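Local coordinates for SUBA (Escherichia coli, PDB 2IY9), which cleaves the host endoplasmic reticulum chaperone BiP in its interdomain hinge, acting as the subtilisin-like serine protease subunit of an AB5 toxin, at residues S114-V117 / I118-G121; R189-A193 / Q194-W198; P204-S207 / V208-K211. All coordinates share one frame; numbering follows the deposited sequence.

Contact 1 (S114-V117 / I118-G121)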
ATOM      1  N   SER A 114       2.538 -10.315  -8.268  1.00 23.67           N
ATOM      2  CA  SER A 114       1.868  -9.355  -9.130  1.00 23.69           C
ATOM      3  C   SER A 114       0.494  -9.862  -9.548  1.00 24.07           C
ATOM      4  O   SER A 114       0.351 -10.985 -10.046  1.00 24.25           O
ATOM      5  CB  SER A 114       2.706  -9.042 -10.358  1.00 23.39           C
ATOM      6  OG  SER A 114       2.051  -8.076 -11.154  1.00 24.04           O
ATOM      7  N   ARG A 115      -0.520  -9.038  -9.315  1.00 23.74           N
ATOM      8  CA  ARG A 115      -1.868  -9.387  -9.718  1.00 23.96           C
ATOM      9  C   ARG A 115      -2.366  -8.267 -10.610  1.00 23.91           C
ATOM     10  O   ARG A 115      -2.767  -7.186 -10.134  1.00 23.47           O
ATOM     11  CB  ARG A 115      -2.753  -9.629  -8.489  1.00 24.21           C
ATOM     12  CG  ARG A 115      -2.301 -10.844  -7.677  1.00 23.12           C
ATOM     13  CD  ARG A 115      -3.078 -11.061  -6.391  1.00 24.33           C
ATOM     14  NE  ARG A 115      -2.652 -12.319  -5.774  1.00 24.49           N
ATOM     15  CZ  ARG A 115      -3.217 -13.500  -6.015  1.00 25.00           C
ATOM     16  NH1 ARG A 115      -4.248 -13.591  -6.855  1.00 25.23           N
ATOM     17  NH2 ARG A 115      -2.745 -14.589  -5.426  1.00 24.01           N
ATOM     18  N   ARG A 116      -2.313  -8.510 -11.919  1.00 24.01           N
ATOM     19  CA  ARG A 116      -2.638  -7.452 -12.868  1.00 24.23           C
ATOM     20  C   ARG A 116      -4.150  -7.313 -13.022  1.00 23.93           C
ATOM     21  O   ARG A 116      -4.818  -8.273 -13.397  1.00 23.74           O
ATOM     22  CB  ARG A 116      -1.957  -7.659 -14.221  1.00 24.76           C
ATOM     23  CG  ARG A 116      -2.213  -6.470 -15.158  1.00 25.40           C
ATOM     24  CD  ARG A 116      -1.670  -6.634 -16.578  1.00 25.60           C
ATOM     25  NE  ARG A 116      -2.508  -5.829 -17.475  1.00 27.51           N
ATOM     26  CZ  ARG A 116      -2.659  -6.017 -18.786  1.00 29.31           C
ATOM     27  NH1 ARG A 116      -2.002  -6.974 -19.440  1.00 29.01           N
ATOM     28  NH2 ARG A 116      -3.479  -5.221 -19.453  1.00 29.64           N
ATOM     29  N   VAL A 117      -4.675  -6.118 -12.743  1.00 23.76           N
ATOM     30  CA  VAL A 117      -6.131  -5.880 -12.783  1.00 24.52           C
ATOM     31  C   VAL A 117      -6.570  -4.772 -13.754  1.00 25.55           C
ATOM     32  O   VAL A 117      -7.775  -4.599 -14.009  1.00 25.07           O
ATOM     33  CB  VAL A 117      -6.706  -5.590 -11.368  1.00 24.00           C
ATOM     34  CG1 VAL A 117      -6.540  -6.800 -10.470  1.00 23.76           C
ATOM     35  CG2 VAL A 117      -6.048  -4.360 -10.750  1.00 24.46           C
ATOM     36  N   ILE A 118      -5.583  -4.024 -14.260  1.00 26.49           N
ATOM     37  CA  ILE A 118      -5.765  -2.915 -15.201  1.00 27.42           C
ATOM     38  C   ILE A 118      -4.569  -2.893 -16.174  1.00 28.26           C
ATOM     39  O   ILE A 118      -3.532  -3.481 -15.883  1.00 28.27           O
ATOM     40  CB  ILE A 118      -5.913  -1.533 -14.481  1.00 27.23           C
ATOM     41  CG1 ILE A 118      -4.677  -1.205 -13.619  1.00 27.38           C
ATOM     42  CG2 ILE A 118      -7.223  -1.470 -13.667  1.00 27.27           C
ATOM     43  CD1 ILE A 118      -4.731   0.154 -12.896  1.00 27.93           C
ATOM     44  N   PRO A 119      -4.729  -2.284 -17.364  1.00 28.99           N
ATOM     45  CA  PRO A 119      -5.980  -1.793 -17.923  1.00 29.71           C
ATOM     46  C   PRO A 119      -6.793  -2.971 -18.456  1.00 30.57           C
ATOM     47  O   PRO A 119      -6.309  -4.116 -18.461  1.00 30.83           O
ATOM     48  CB  PRO A 119      -5.523  -0.889 -19.078  1.00 29.59           C
ATOM     49  CG  PRO A 119      -4.236  -1.466 -19.518  1.00 29.48           C
ATOM     50  CD  PRO A 119      -3.588  -2.062 -18.278  1.00 29.33           C
ATOM     51  N   ASP A 120      -8.019  -2.691 -18.890  1.00 30.90           N
ATOM     52  CA  ASP A 120      -8.888  -3.703 -19.489  1.00 31.56           C
ATOM     53  C   ASP A 120      -9.102  -4.907 -18.571  1.00 31.68           C
ATOM     54  O   ASP A 120      -9.041  -6.056 -19.000  1.00 31.48           O
ATOM     55  CB  ASP A 120      -8.350  -4.131 -20.862  1.00 31.87           C
ATOM     56  CG  ASP A 120      -7.994  -2.944 -21.738  1.00 32.70           C
ATOM     57  OD1 ASP A 120      -8.809  -2.010 -21.821  1.00 36.05           O
ATOM     58  OD2 ASP A 120      -6.890  -2.923 -22.317  1.00 35.26           O
ATOM     59  N   GLY A 121      -9.350  -4.635 -17.293  1.00 31.99           N
ATOM     60  CA  GLY A 121      -9.653  -5.704 -16.362  1.00 32.16           C
ATOM     61  C   GLY A 121     -10.940  -6.413 -16.735  1.00 32.75           C
ATOM     62  O   GLY A 121     -11.777  -5.872 -17.473  1.00 32.60           O
TER
HETATM   63  O   HOH W   1      -4.798  -4.939 -22.036  1.00 29.53           O
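R116, the last residue of strand 111-116 in the parallel sheet of this subtilisin-like fold, reaches past the end of its strand to hold the turn that follows, where I118 and P119 are joined by a cis peptide bond. The polar contacts come from its guanidinium. NE donates to I118 O at 3.0 Å in a nearly straight bond (163°); the acceptor lies close to the guanidinium plane, while the nitrogen stands above the plane of the carbonyl. NH2 gives a weak bond to P119 O at 3.2 Å, and a water that accepts from NH2 donates in turn to D120 OD2. NH1 is paired with D74, a salt bridge that helps to fix the rotation of the group. An arginine suits the place because one flat head can serve both carbonyls and an acid; with CG anti to the backbone N (chi1 -175°), its extended chain runs alongside the turn.

The P119 ring packs at an angle to the R116 side chain, its CD 3.4 Å from NH2; the apolar contact proper is I118 CG2 to V117 CG2 at 4.3 Å. V117 and I118 both rest on W126 of helix 125-134. The I118 side chain is also about 5 Å from that of D52, an inferred charge-relay residue. G121, without a side chain, lets its CA come within 3.2 Å of V117 O in a CA-H...O contact.

Contact 2 (R189-A193 / Q194-W198)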
ATOM      1  N   ARG A 189     -14.706  13.598   2.414  1.00 27.07           N
ATOM      2  CA  ARG A 189     -15.977  13.808   3.103  1.00 27.96           C
ATOM      3  C   ARG A 189     -17.032  14.491   2.218  1.00 28.87           C
ATOM      4  O   ARG A 189     -18.222  14.290   2.420  1.00 29.46           O
ATOM      5  CB  ARG A 189     -15.771  14.590   4.402  1.00 27.68           C
ATOM      6  CG  ARG A 189     -14.911  13.849   5.434  1.00 27.18           C
ATOM      7  CD  ARG A 189     -14.350  14.773   6.497  1.00 27.30           C
ATOM      8  NE  ARG A 189     -13.455  15.780   5.930  1.00 28.78           N
ATOM      9  CZ  ARG A 189     -12.585  16.511   6.628  1.00 28.07           C
ATOM     10  NH1 ARG A 189     -12.469  16.352   7.940  1.00 28.32           N
ATOM     11  NH2 ARG A 189     -11.817  17.398   6.000  1.00 26.95           N
ATOM     12  N   LYS A 190     -16.591  15.264   1.230  1.00 29.88           N
ATOM     13  CA  LYS A 190     -17.487  16.030   0.354  1.00 30.85           C
ATOM     14  C   LYS A 190     -17.704  15.420  -1.033  1.00 31.49           C
ATOM     15  O   LYS A 190     -18.587  15.855  -1.775  1.00 31.11           O
ATOM     16  CB  LYS A 190     -16.953  17.439   0.166  1.00 31.17           C
ATOM     17  CG  LYS A 190     -16.765  18.230   1.459  1.00 33.10           C
ATOM     18  CD  LYS A 190     -16.201  19.604   1.125  1.00 38.73           C
ATOM     19  CE  LYS A 190     -14.838  19.500   0.442  1.00 40.85           C
ATOM     20  NZ  LYS A 190     -14.458  20.647  -0.449  1.00 42.96           N
ATOM     21  N   LEU A 191     -16.878  14.442  -1.394  1.00 31.85           N
ATOM     22  CA  LEU A 191     -17.041  13.734  -2.646  1.00 32.27           C
ATOM     23  C   LEU A 191     -18.332  12.936  -2.612  1.00 32.74           C
ATOM     24  O   LEU A 191     -18.784  12.524  -1.540  1.00 33.12           O
ATOM     25  CB  LEU A 191     -15.869  12.774  -2.863  1.00 32.21           C
ATOM     26  CG  LEU A 191     -14.512  13.351  -3.270  1.00 32.12           C
ATOM     27  CD1 LEU A 191     -13.529  12.205  -3.439  1.00 31.75           C
ATOM     28  CD2 LEU A 191     -14.617  14.153  -4.562  1.00 32.30           C
ATOM     29  N   SER A 192     -18.921  12.713  -3.782  1.00 33.06           N
ATOM     30  CA  SER A 192     -20.053  11.799  -3.888  1.00 33.52           C
ATOM     31  C   SER A 192     -19.535  10.360  -3.941  1.00 33.42           C
ATOM     32  O   SER A 192     -18.349  10.128  -4.180  1.00 33.34           O
ATOM     33  CB  SER A 192     -20.895  12.120  -5.125  1.00 33.49           C
ATOM     34  OG  SER A 192     -20.202  11.785  -6.311  1.00 34.67           O
ATOM     35  N   ALA A 193     -20.423   9.395  -3.724  1.00 33.51           N
ATOM     36  CA  ALA A 193     -20.034   7.989  -3.715  1.00 33.51           C
ATOM     37  C   ALA A 193     -19.360   7.550  -5.020  1.00 33.92           C
ATOM     38  O   ALA A 193     -18.461   6.712  -5.004  1.00 33.65           O
ATOM     39  CB  ALA A 193     -21.240   7.107  -3.412  1.00 33.91           C
ATOM     40  N   GLN A 194     -19.785   8.131  -6.141  1.00 34.09           N
ATOM     41  CA  GLN A 194     -19.232   7.771  -7.457  1.00 34.80           C
ATOM     42  C   GLN A 194     -17.780   8.204  -7.685  1.00 33.91           C
ATOM     43  O   GLN A 194     -17.096   7.649  -8.551  1.00 33.70           O
ATOM     44  CB  GLN A 194     -20.121   8.305  -8.592  1.00 35.38           C
ATOM     45  CG  GLN A 194     -21.508   7.666  -8.658  1.00 38.49           C
ATOM     46  CD  GLN A 194     -21.470   6.147  -8.578  1.00 43.04           C
ATOM     47  OE1 GLN A 194     -21.685   5.562  -7.510  1.00 45.02           O
ATOM     48  NE2 GLN A 194     -21.190   5.500  -9.709  1.00 44.27           N
ATOM     49  N   GLN A 195     -17.319   9.190  -6.919  1.00 33.28           N
ATOM     50  CA  GLN A 195     -15.964   9.738  -7.092  1.00 32.72           C
ATOM     51  C   GLN A 195     -14.933   9.149  -6.112  1.00 31.70           C
ATOM     52  O   GLN A 195     -13.726   9.313  -6.304  1.00 31.38           O
ATOM     53  CB  GLN A 195     -15.985  11.268  -6.971  1.00 33.03           C
ATOM     54  CG  GLN A 195     -16.852  11.991  -8.025  1.00 33.68           C
ATOM     55  CD  GLN A 195     -17.107  13.455  -7.674  1.00 34.60           C
ATOM     56  OE1 GLN A 195     -17.409  13.799  -6.520  1.00 35.22           O
ATOM     57  NE2 GLN A 195     -16.994  14.330  -8.678  1.00 37.52           N
ATOM     58  N   ARG A 196     -15.413   8.475  -5.071  1.00 30.60           N
ATOM     59  CA  ARG A 196     -14.535   7.906  -4.042  1.00 29.58           C
ATOM     60  C   ARG A 196     -13.881   6.630  -4.527  1.00 28.90           C
ATOM     61  O   ARG A 196     -14.513   5.828  -5.214  1.00 28.65           O
ATOM     62  CB  ARG A 196     -15.303   7.640  -2.746  1.00 29.48           C
ATOM     63  CG  ARG A 196     -15.617   8.897  -1.947  1.00 29.11           C
ATOM     64  CD  ARG A 196     -16.458   8.564  -0.751  1.00 29.18           C
ATOM     65  NE  ARG A 196     -16.866   9.761  -0.023  1.00 29.46           N
ATOM     66  CZ  ARG A 196     -18.062   9.925   0.539  1.00 28.80           C
ATOM     67  NH1 ARG A 196     -18.991   8.976   0.445  1.00 27.99           N
ATOM     68  NH2 ARG A 196     -18.329  11.045   1.182  1.00 27.19           N
ATOM     69  N   ILE A 197     -12.615   6.447  -4.167  1.00 27.96           N
ATOM     70  CA  ILE A 197     -11.846   5.292  -4.637  1.00 27.56           C
ATOM     71  C   ILE A 197     -11.929   4.130  -3.651  1.00 27.00           C
ATOM     72  O   ILE A 197     -11.728   4.309  -2.444  1.00 26.13           O
ATOM     73  CB  ILE A 197     -10.374   5.673  -4.934  1.00 27.94           C
ATOM     74  CG1 ILE A 197     -10.335   6.757  -6.011  1.00 29.42           C
ATOM     75  CG2 ILE A 197      -9.582   4.463  -5.387  1.00 27.48           C
ATOM     76  CD1 ILE A 197      -9.154   7.666  -5.929  1.00 32.33           C
ATOM     77  N   TRP A 198     -12.244   2.953  -4.193  1.00 26.29           N
ATOM     78  CA  TRP A 198     -12.348   1.701  -3.446  1.00 25.48           C
ATOM     79  C   TRP A 198     -11.066   0.877  -3.655  1.00 24.86           C
ATOM     80  O   TRP A 198     -10.504   0.916  -4.739  1.00 25.11           O
ATOM     81  CB  TRP A 198     -13.580   0.912  -3.924  1.00 25.83           C
ATOM     82  CG  TRP A 198     -14.863   1.486  -3.375  1.00 25.49           C
ATOM     83  CD1 TRP A 198     -15.562   2.553  -3.871  1.00 25.55           C
ATOM     84  CD2 TRP A 198     -15.582   1.035  -2.216  1.00 25.23           C
ATOM     85  NE1 TRP A 198     -16.675   2.792  -3.088  1.00 26.41           N
ATOM     86  CE2 TRP A 198     -16.707   1.878  -2.068  1.00 25.36           C
ATOM     87  CE3 TRP A 198     -15.386  -0.001  -1.290  1.00 26.13           C
ATOM     88  CZ2 TRP A 198     -17.630   1.719  -1.026  1.00 27.44           C
ATOM     89  CZ3 TRP A 198     -16.305  -0.165  -0.264  1.00 25.53           C
ATOM     90  CH2 TRP A 198     -17.407   0.704  -0.128  1.00 25.35           C
TER
HETATM   91  O   HOH W   2     -22.577   9.334  -6.272  1.00 57.39           O
HETATM   92  O   HOH W   3     -18.696   4.861  -2.936  1.00 28.17           O
HETATM   93  O   HOH W   4     -16.881   4.849  -6.377  1.00 38.28           O
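This is a local surface contact in the long loop between strand 176-180 and helix 207-211 of the subtilisin-like fold: a type I beta-turn, S192-Q195, brings L191 and S192 against Q195 and R196. The turn is closed by Q195 N, which donates to S192 O at 3.1 Å; R196 N adds a weak bond to the same oxygen.

Q195 answers from its side chain. With chi2 at 166°, the nearly straight Q195 chain carries OE1 to S192 N, a weak but straight bond (3.3 Å, 165°). A glutamine fits here because its amide oxygen can accept from the backbone while its aliphatic part lies obliquely across L191. L191 CD2 comes 3.4 Å from that OE1, and its CB meets R196 CG at 4.0 Å as the leucine and arginine chains pass with their ends pointing opposite ways.

The guanidinium of R196 is turned so that L191 O sits over one face, 3.1 Å above the plane and nearer its outer atoms than its centre. The oxygen therefore faces the flat group rather than receiving an N-H from it. NE donates instead to I188 O, and W246 makes a cation-pi contact with this arginine, so that a long chain ending in a flat cation suits the site.

Water completes the polar network on the A193 side. Two molecules donate to A193 O: one also donates to R196 O, and the other lies at the edge of the W198 ring, accepting from NE1 at 2.9 Å.

Contact 3 (P204-S207 / V208-K211)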
ATOM      1  N   PRO A 204     -16.989   1.296   7.222  1.00 26.87           N
ATOM      2  CA  PRO A 204     -17.862   0.513   8.101  1.00 26.67           C
ATOM      3  C   PRO A 204     -18.443   1.372   9.218  1.00 27.21           C
ATOM      4  O   PRO A 204     -17.766   2.277   9.735  1.00 26.58           O
ATOM      5  CB  PRO A 204     -16.924  -0.556   8.678  1.00 26.67           C
ATOM      6  CG  PRO A 204     -15.546  -0.042   8.465  1.00 26.16           C
ATOM      7  CD  PRO A 204     -15.592   0.817   7.252  1.00 26.42           C
ATOM      8  N   VAL A 205     -19.687   1.102   9.591  1.00 27.03           N
ATOM      9  CA  VAL A 205     -20.305   1.889  10.662  1.00 27.48           C
ATOM     10  C   VAL A 205     -20.597   1.108  11.941  1.00 26.58           C
ATOM     11  O   VAL A 205     -20.742   1.707  13.002  1.00 26.70           O
ATOM     12  CB  VAL A 205     -21.570   2.634  10.188  1.00 28.18           C
ATOM     13  CG1 VAL A 205     -21.171   3.828   9.304  1.00 29.57           C
ATOM     14  CG2 VAL A 205     -22.512   1.689   9.453  1.00 28.63           C
ATOM     15  N   SER A 206     -20.692  -0.221  11.847  1.00 25.94           N
ATOM     16  CA  SER A 206     -20.869  -1.026  13.051  1.00 24.93           C
ATOM     17  C   SER A 206     -19.576  -1.115  13.858  1.00 24.69           C
ATOM     18  O   SER A 206     -18.473  -1.098  13.298  1.00 25.04           O
ATOM     19  CB  SER A 206     -21.431  -2.424  12.735  1.00 25.06           C
ATOM     20  OG  SER A 206     -20.423  -3.293  12.244  1.00 23.25           O
ATOM     21  N   SER A 207     -19.716  -1.208  15.177  1.00 24.32           N
ATOM     22  CA  SER A 207     -18.570  -1.368  16.068  1.00 24.08           C
ATOM     23  C   SER A 207     -17.678  -2.555  15.668  1.00 23.76           C
ATOM     24  O   SER A 207     -16.444  -2.436  15.638  1.00 22.83           O
ATOM     25  CB  SER A 207     -19.034  -1.518  17.515  1.00 24.46           C
ATOM     26  OG  SER A 207     -17.915  -1.646  18.365  1.00 25.93           O
ATOM     27  N   VAL A 208     -18.305  -3.683  15.353  1.00 22.89           N
ATOM     28  CA  VAL A 208     -17.567  -4.901  15.010  1.00 23.10           C
ATOM     29  C   VAL A 208     -16.783  -4.733  13.702  1.00 23.19           C
ATOM     30  O   VAL A 208     -15.583  -5.047  13.643  1.00 23.97           O
ATOM     31  CB  VAL A 208     -18.511  -6.127  14.982  1.00 23.12           C
ATOM     32  CG1 VAL A 208     -17.832  -7.339  14.353  1.00 23.19           C
ATOM     33  CG2 VAL A 208     -18.986  -6.439  16.411  1.00 23.44           C
ATOM     34  N   ASN A 209     -17.446  -4.215  12.672  1.00 23.05           N
ATOM     35  CA  ASN A 209     -16.781  -4.012  11.382  1.00 23.77           C
ATOM     36  C   ASN A 209     -15.679  -2.955  11.414  1.00 23.81           C
ATOM     37  O   ASN A 209     -14.681  -3.094  10.705  1.00 23.97           O
ATOM     38  CB  ASN A 209     -17.791  -3.725  10.279  1.00 23.40           C
ATOM     39  CG  ASN A 209     -18.560  -4.964   9.868  1.00 24.99           C
ATOM     40  OD1 ASN A 209     -18.025  -6.077   9.904  1.00 27.39           O
ATOM     41  ND2 ASN A 209     -19.816  -4.783   9.469  1.00 23.79           N
ATOM     42  N   LYS A 210     -15.841  -1.925  12.251  1.00 23.75           N
ATOM     43  CA  LYS A 210     -14.772  -0.931  12.427  1.00 24.16           C
ATOM     44  C   LYS A 210     -13.561  -1.574  13.088  1.00 24.48           C
ATOM     45  O   LYS A 210     -12.432  -1.400  12.622  1.00 24.62           O
ATOM     46  CB  LYS A 210     -15.235   0.276  13.249  1.00 24.36           C
ATOM     47  CG  LYS A 210     -16.299   1.134  12.598  1.00 24.44           C
ATOM     48  CD  LYS A 210     -16.698   2.339  13.467  1.00 25.12           C
ATOM     49  CE  LYS A 210     -17.005   1.944  14.899  1.00 29.51           C
ATOM     50  NZ  LYS A 210     -17.496   3.085  15.734  1.00 32.40           N
ATOM     51  N   LYS A 211     -13.811  -2.333  14.153  1.00 25.04           N
ATOM     52  CA  LYS A 211     -12.749  -2.979  14.935  1.00 25.83           C
ATOM     53  C   LYS A 211     -11.975  -4.039  14.155  1.00 25.64           C
ATOM     54  O   LYS A 211     -10.765  -4.186  14.358  1.00 25.75           O
ATOM     55  CB  LYS A 211     -13.310  -3.597  16.227  1.00 25.99           C
ATOM     56  CG  LYS A 211     -13.747  -2.576  17.290  1.00 27.21           C
ATOM     57  CD  LYS A 211     -14.180  -3.298  18.581  1.00 28.07           C
ATOM     58  CE  LYS A 211     -14.740  -2.334  19.626  1.00 30.24           C
ATOM     59  NZ  LYS A 211     -13.785  -1.247  19.988  1.00 36.13           N
TER
HETATM   60  O   HOH W   5     -19.602   4.074  13.665  1.00 39.96           O
HETATM   61  O   HOH W   6     -20.688  -1.811   9.254  1.00 27.29           O
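S206 N-caps the short surface helix 207-211 of the subtilisin-like domain: its OG accepts from N209 N at 3.1 Å with a well-aligned N-H (159°). A chi1 of 78° tucks the hydroxyl oxygen over its own backbone, facing the first turn. Serine suits a cap, since its short side chain can fold back to an amide that has no carbonyl of a preceding turn to bond. The backbone then takes up the helical pattern, with K210 N donating to S206 O at 3.0 Å and K211 N donating to S207 O.

Water extends the cap. One molecule accepts from both S206 N and N209 ND2, thus tying the asparagine amide to the backbone of the capping residue. A second accepts from K210 NZ and donates to V205 O, joining the lysine's charged end to the entering chain.

Packing is modest and largely aliphatic. P204, whose compact ring offers an aliphatic surface, sets its CB against N209 CB at 3.7 Å and also touches D213 beyond the helix. K210 lays its methylenes over the cap, CG approaching S206 O at 3.2 Å and P204 O at 3.4 Å; a bend at chi3 (-49°) turns the amine toward the water held by V205 O. On the solvent-facing helix surface, K211 curls alongside S207, its CE 3.5 Å from S207 OG.

The three contacts come in series along the chain, all within the subtilisin-like fold of the peptidase S8 family. Contact 1 lies where strand 111-116 leaves the seven-stranded parallel sheet, near the charge-relay residues D52 and H89. Contacts 2 and 3 follow strand 176-180 of that sheet: contact 2 within the long loop after it, contact 3 where this loop runs into helix 207-211, ahead of strand 215-221. Their centres are about 22 Å apart for contacts 1 and 2, about 20 Å for contacts 2 and 3 and about 30 Å for contacts 1 and 3, and none touches another. Contact 1 thus sits beside the catalytic region, whereas contacts 2 and 3 belong to surface connections away from the annotated sites.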